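Local coordinates for ATP-dependent DNA helicase PIF1 (Candida albicans, PDB 7OTJ), which probably couples ATP hydrolysis to 5'-3' unwinding of DNA, including G-quadruplexes, in the maintenance of nuclear and mitochondrial genomes, at residues V291-M296 with L444-S449; G256-Y261 with V286-V291. One frame throughout, in Å; residues are numbered along the deposited sequence.

Contact 1 (V291-M296 with L444-S449); sequences VGAQVM and LILAWS
Strands 294-296 and 444-446 run antiparallel with their short axes at 140°, and Met296 and Ile445 form a hydrogen-bonded pair. Met296 N donates to Ile445 O (2.9 Å), with a weak return bond from Ile445 N to Met296 O. Beyond the pair, Ala447 N binds Gln294 O (2.9 Å) from above the carbonyl plane. Gln294 meets Trp448 with its side chain. Its CB sits over one face of the Trp448 indole, 3.5 Å from the centroid of the five-membered ring and 6° off the ring normal, as a CH-pi contact. CG is turned anti to the backbone N (chi1 -156°) and runs past Trp448 N, and the amide turns off from the other strand. Trp448 CH2 lies 3.8 Å from Ala293 CB. Leu446 CD2 meets the same Ala293 CB. On the sheet face shared by Met296 and Ile445, Met296 CB packs against Ile445 CG1 and Ala447 CB. Helix 240-253 also touches Ala293 and Trp448. Trp448 sits where the chain leaves this sheet for strand 449-451 of a parallel sheet. The pairing joins 291-296, in the SH3-like 2B family region of Pif1 helicases, to strand 435-446 in one curled antiparallel sheet.

Contact 2 (G256-Y261 with V286-V291); sequences GDVVVY and VLNLKV
Val259 and Leu289 face each other as a hydrogen-bonded antiparallel pair, as do Tyr261 and Leu287. Four backbone bonds join them. Val259 N to Leu289 O is 2.8 Å, and Leu287 N to Tyr261 O is 2.9 Å. Between these pairs lies the non-hydrogen-bonded pair Val260 and Asn288. Their side chains lie side by side and point the same way, which puts Asn288 OD1 against the Val260 methyls. Val260 CG1 also meets Val286 CG1 at 3.8 Å. On the other sheet face, Tyr261 CB packs on Leu287 CB (4.1 Å), and Leu289 CD1 approaches the edge of the tyrosine ring near CE2. One face of that ring carries Val259 CG1 of the same strand. Past the strand end, Lys290 CG lies beside its backbone N and opposite the carbonyl carbon (chi1 -73°). The chain then runs extended across Val258, with CG and CE of Lys290 each 3.5 Å from Val258 CB. The next shell fixes the polar ends. Lys290 NZ bonds to Leu251 O in the last turn of helix 240-253 and to Ile254 O just past it, and Tyr261 OH bonds to Lys402 O. Phe316 of strand 310-316 backs Val259, Tyr261 and Leu289. The strands are thus held by main-chain bonds and apolar packing. The ammonium donates to two carbonyls at the C-terminal end of the helix, which would probably favour its protonated form.

The centres of the two contacts are 10 Å apart, and both belong to one curled antiparallel sheet. Along the chain contact 2 comes first, and Val291 is common to both. Strand 286-289 leads through the short loop 290-293 into strand 294-297, while 444-449 returns 148 residues later. Strand 435-446 pairs with both 259-267 and 294-297, so it ties the contacts together. Their side chains also meet: Leu289 CD2 packs on Val295 CG1 and on Leu446 CD2, both at 3.7 Å. Leu287 CD1 lies near Leu444 O. The shared apolar interior joins parts of the chain that are about 150 residues apart, consistent with the barrel-like packing of an SH3-type 2B domain.

Contact 1 (V291-M296 with L444-S449)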
loop_
_atom_site.group_PDB
_atom_site.type_symbol
_atom_site.label_atom_id
_atom_site.label_comp_id
_atom_site.label_asym_id
_atom_site.label_seq_id
_atom_site.Cartn_x
_atom_site.Cartn_y
_atom_site.Cartn_z
ATOM N N VAL A 291 -11.833 20.342 13.566
ATOM C CA VAL A 291 -11.762 21.170 12.369
ATOM C C VAL A 291 -10.302 21.339 11.977
ATOM O O VAL A 291 -9.463 21.722 12.802
ATOM C CB VAL A 291 -12.451 22.521 12.600
ATOM C CG1 VAL A 291 -12.410 23.346 11.327
ATOM C CG2 VAL A 291 -13.888 22.296 13.060
ATOM N N GLY A 292 -9.989 21.028 10.720
ATOM C CA GLY A 292 -8.632 21.107 10.223
ATOM C C GLY A 292 -7.804 19.853 10.404
ATOM O O GLY A 292 -6.638 19.838 9.988
ATOM N N ALA A 293 -8.363 18.807 11.009
ATOM C CA ALA A 293 -7.622 17.573 11.226
ATOM C C ALA A 293 -7.275 16.915 9.896
ATOM O O ALA A 293 -8.119 16.810 9.002
ATOM C CB ALA A 293 -8.436 16.615 12.095
ATOM N N GLN A 294 -6.018 16.503 9.757
ATOM C CA GLN A 294 -5.601 15.756 8.579
ATOM C C GLN A 294 -6.333 14.419 8.505
ATOM O O GLN A 294 -6.444 13.700 9.500
ATOM C CB GLN A 294 -4.089 15.535 8.624
ATOM C CG GLN A 294 -3.446 15.308 7.276
ATOM C CD GLN A 294 -3.364 16.578 6.454
ATOM O OE1 GLN A 294 -3.665 17.673 6.937
ATOM N NE2 GLN A 294 -2.951 16.439 5.203
ATOM N N VAL A 295 -6.798 14.059 7.306
ATOM C CA VAL A 295 -7.563 12.831 7.110
ATOM C C VAL A 295 -7.188 12.200 5.779
ATOM O O VAL A 295 -6.647 12.847 4.882
ATOM C CB VAL A 295 -9.094 13.042 7.136
ATOM C CG1 VAL A 295 -9.584 13.396 8.533
ATOM C CG2 VAL A 295 -9.490 14.090 6.121
ATOM N N MET A 296 -7.505 10.914 5.662
ATOM C CA MET A 296 -7.283 10.157 4.439
ATOM C C MET A 296 -8.538 9.370 4.104
ATOM O O MET A 296 -9.069 8.650 4.953
ATOM C CB MET A 296 -6.092 9.208 4.583
ATOM C CG MET A 296 -6.083 8.080 3.569
ATOM S SD MET A 296 -4.606 7.050 3.664
ATOM C CE MET A 296 -5.300 5.434 3.357
ATOM N N LEU A 444 -12.957 7.554 6.761
ATOM C CA LEU A 444 -11.887 8.496 7.056
ATOM C C LEU A 444 -11.056 7.993 8.225
ATOM O O LEU A 444 -11.576 7.354 9.143
ATOM C CB LEU A 444 -12.442 9.891 7.389
ATOM C CG LEU A 444 -13.273 10.618 6.329
ATOM C CD1 LEU A 444 -13.899 11.875 6.915
ATOM C CD2 LEU A 444 -12.425 10.955 5.115
ATOM N N ILE A 445 -9.754 8.265 8.161
ATOM C CA ILE A 445 -8.827 8.072 9.266
ATOM C C ILE A 445 -7.975 9.328 9.373
ATOM O O ILE A 445 -7.673 9.975 8.366
ATOM C CB ILE A 445 -7.938 6.821 9.085
ATOM C CG1 ILE A 445 -7.175 6.899 7.768
ATOM C CG2 ILE A 445 -8.772 5.545 9.170
ATOM C CD1 ILE A 445 -6.165 5.806 7.607
ATOM N N LEU A 446 -7.607 9.689 10.604
ATOM C CA LEU A 446 -6.706 10.822 10.799
ATOM C C LEU A 446 -5.380 10.499 10.124
ATOM O O LEU A 446 -4.681 9.572 10.548
ATOM C CB LEU A 446 -6.482 11.118 12.284
ATOM C CG LEU A 446 -7.637 11.667 13.123
ATOM C CD1 LEU A 446 -7.250 11.704 14.595
ATOM C CD2 LEU A 446 -8.035 13.048 12.642
ATOM N N ALA A 447 -5.039 11.227 9.054
ATOM C CA ALA A 447 -3.930 10.755 8.236
ATOM C C ALA A 447 -2.580 11.145 8.828
ATOM O O ALA A 447 -1.828 10.277 9.261
ATOM C CB ALA A 447 -4.071 11.301 6.813
ATOM N N TRP A 448 -2.299 12.444 8.940
ATOM C CA TRP A 448 -1.154 12.975 9.682
ATOM C C TRP A 448 0.087 12.078 9.676
ATOM O O TRP A 448 1.114 12.413 9.078
ATOM C CB TRP A 448 -1.570 13.286 11.117
ATOM C CG TRP A 448 -1.935 14.724 11.343
ATOM C CD1 TRP A 448 -1.312 15.817 10.824
ATOM C CD2 TRP A 448 -3.019 15.220 12.139
ATOM N NE1 TRP A 448 -1.931 16.967 11.254
ATOM C CE2 TRP A 448 -2.984 16.626 12.062
ATOM C CE3 TRP A 448 -4.011 14.611 12.913
ATOM C CZ2 TRP A 448 -3.904 17.433 12.726
ATOM C CZ3 TRP A 448 -4.924 15.415 13.574
ATOM C CH2 TRP A 448 -4.864 16.809 13.475
ATOM N N SER A 449 -0.012 10.923 10.332
ATOM C CA SER A 449 1.088 9.984 10.512
ATOM C C SER A 449 0.825 8.688 9.743
ATOM O O SER A 449 -0.300 8.378 9.351
ATOM C CB SER A 449 1.291 9.695 12.006
ATOM O OG SER A 449 2.341 8.772 12.218
#

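Contact 2 (G256-Y261 with V286-V291)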
loop_
_atom_site.group_PDB
_atom_site.type_symbol
_atom_site.label_atom_id
_atom_site.label_comp_id
_atom_site.label_asym_id
_atom_site.label_seq_id
_atom_site.Cartn_x
_atom_site.Cartn_y
_atom_site.Cartn_z
ATOM N N GLY A 256 -11.336 23.201 19.416
ATOM C CA GLY A 256 -12.483 22.834 18.609
ATOM C C GLY A 256 -13.405 21.730 19.089
ATOM O O GLY A 256 -14.251 21.281 18.308
ATOM N N ASP A 257 -13.263 21.270 20.336
ATOM C CA ASP A 257 -14.293 20.434 20.966
ATOM C C ASP A 257 -14.569 19.156 20.163
ATOM O O ASP A 257 -15.666 18.941 19.643
ATOM C CB ASP A 257 -15.578 21.246 21.173
ATOM C CG ASP A 257 -16.297 20.887 22.456
ATOM O OD1 ASP A 257 -16.257 19.706 22.859
ATOM O OD2 ASP A 257 -16.903 21.794 23.063
ATOM N N VAL A 258 -13.530 18.318 20.066
ATOM C CA VAL A 258 -13.445 17.240 19.081
ATOM C C VAL A 258 -14.734 16.433 18.964
ATOM O O VAL A 258 -15.349 16.041 19.962
ATOM C CB VAL A 258 -12.280 16.308 19.455
ATOM C CG1 VAL A 258 -12.356 15.940 20.930
ATOM C CG2 VAL A 258 -12.287 15.052 18.591
ATOM N N VAL A 259 -15.128 16.166 17.709
ATOM C CA VAL A 259 -16.314 15.390 17.368
ATOM C C VAL A 259 -15.946 13.913 17.344
ATOM O O VAL A 259 -14.926 13.519 16.766
ATOM C CB VAL A 259 -16.879 15.841 16.007
ATOM C CG1 VAL A 259 -18.112 15.026 15.636
ATOM C CG2 VAL A 259 -17.186 17.330 16.019
ATOM N N VAL A 260 -16.792 13.088 17.953
ATOM C CA VAL A 260 -16.535 11.661 18.111
ATOM C C VAL A 260 -17.606 10.900 17.345
ATOM O O VAL A 260 -18.801 11.027 17.642
ATOM C CB VAL A 260 -16.517 11.234 19.587
ATOM C CG1 VAL A 260 -16.303 9.731 19.697
ATOM C CG2 VAL A 260 -15.444 11.997 20.353
ATOM N N TYR A 261 -17.178 10.114 16.366
ATOM C CA TYR A 261 -18.072 9.304 15.550
ATOM C C TYR A 261 -17.837 7.843 15.906
ATOM O O TYR A 261 -16.812 7.265 15.531
ATOM C CB TYR A 261 -17.826 9.533 14.062
ATOM C CG TYR A 261 -18.308 10.854 13.525
ATOM C CD1 TYR A 261 -19.663 11.126 13.424
ATOM C CD2 TYR A 261 -17.408 11.815 13.082
ATOM C CE1 TYR A 261 -20.111 12.326 12.916
ATOM C CE2 TYR A 261 -17.848 13.018 12.570
ATOM C CZ TYR A 261 -19.201 13.268 12.491
ATOM O OH TYR A 261 -19.656 14.462 11.985
ATOM N N VAL A 286 -13.729 4.043 16.530
ATOM C CA VAL A 286 -13.941 5.407 17.008
ATOM C C VAL A 286 -13.161 6.358 16.104
ATOM O O VAL A 286 -11.927 6.289 16.036
ATOM C CB VAL A 286 -13.519 5.573 18.477
ATOM C CG1 VAL A 286 -13.775 6.998 18.954
ATOM C CG2 VAL A 286 -14.256 4.568 19.357
ATOM N N LEU A 287 -13.881 7.246 15.414
ATOM C CA LEU A 287 -13.298 8.238 14.510
ATOM C C LEU A 287 -13.395 9.606 15.177
ATOM O O LEU A 287 -14.491 10.169 15.286
ATOM C CB LEU A 287 -14.008 8.234 13.155
ATOM C CG LEU A 287 -13.564 9.272 12.122
ATOM C CD1 LEU A 287 -12.086 9.132 11.815
ATOM C CD2 LEU A 287 -14.382 9.156 10.847
ATOM N N ASN A 288 -12.259 10.132 15.636
ATOM C CA ASN A 288 -12.207 11.432 16.300
ATOM C C ASN A 288 -11.753 12.492 15.306
ATOM O O ASN A 288 -10.684 12.361 14.702
ATOM C CB ASN A 288 -11.267 11.394 17.505
ATOM C CG ASN A 288 -11.715 10.408 18.565
ATOM O OD1 ASN A 288 -12.679 10.656 19.293
ATOM N ND2 ASN A 288 -11.005 9.292 18.674
ATOM N N LEU A 289 -12.553 13.546 15.150
ATOM C CA LEU A 289 -12.276 14.583 14.164
ATOM C C LEU A 289 -12.470 15.961 14.778
ATOM O O LEU A 289 -13.470 16.203 15.460
ATOM C CB LEU A 289 -13.181 14.429 12.935
ATOM C CG LEU A 289 -13.023 13.168 12.080
ATOM C CD1 LEU A 289 -14.000 13.194 10.917
ATOM C CD2 LEU A 289 -11.597 13.031 11.579
ATOM N N LYS A 290 -11.511 16.854 14.549
ATOM C CA LYS A 290 -11.684 18.276 14.809
ATOM C C LYS A 290 -11.725 19.024 13.483
ATOM O O LYS A 290 -11.637 18.435 12.403
ATOM C CB LYS A 290 -10.559 18.819 15.694
ATOM C CG LYS A 290 -10.644 18.405 17.144
ATOM C CD LYS A 290 -9.454 18.900 17.940
ATOM C CE LYS A 290 -9.540 18.456 19.391
ATOM N NZ LYS A 290 -8.341 18.853 20.174
ATOM N N VAL A 291 -11.833 20.342 13.566
ATOM C CA VAL A 291 -11.762 21.170 12.369
ATOM C C VAL A 291 -10.302 21.339 11.977
ATOM O O VAL A 291 -9.463 21.722 12.802
ATOM C CB VAL A 291 -12.451 22.521 12.600
ATOM C CG1 VAL A 291 -12.410 23.346 11.327
ATOM C CG2 VAL A 291 -13.888 22.296 13.060
#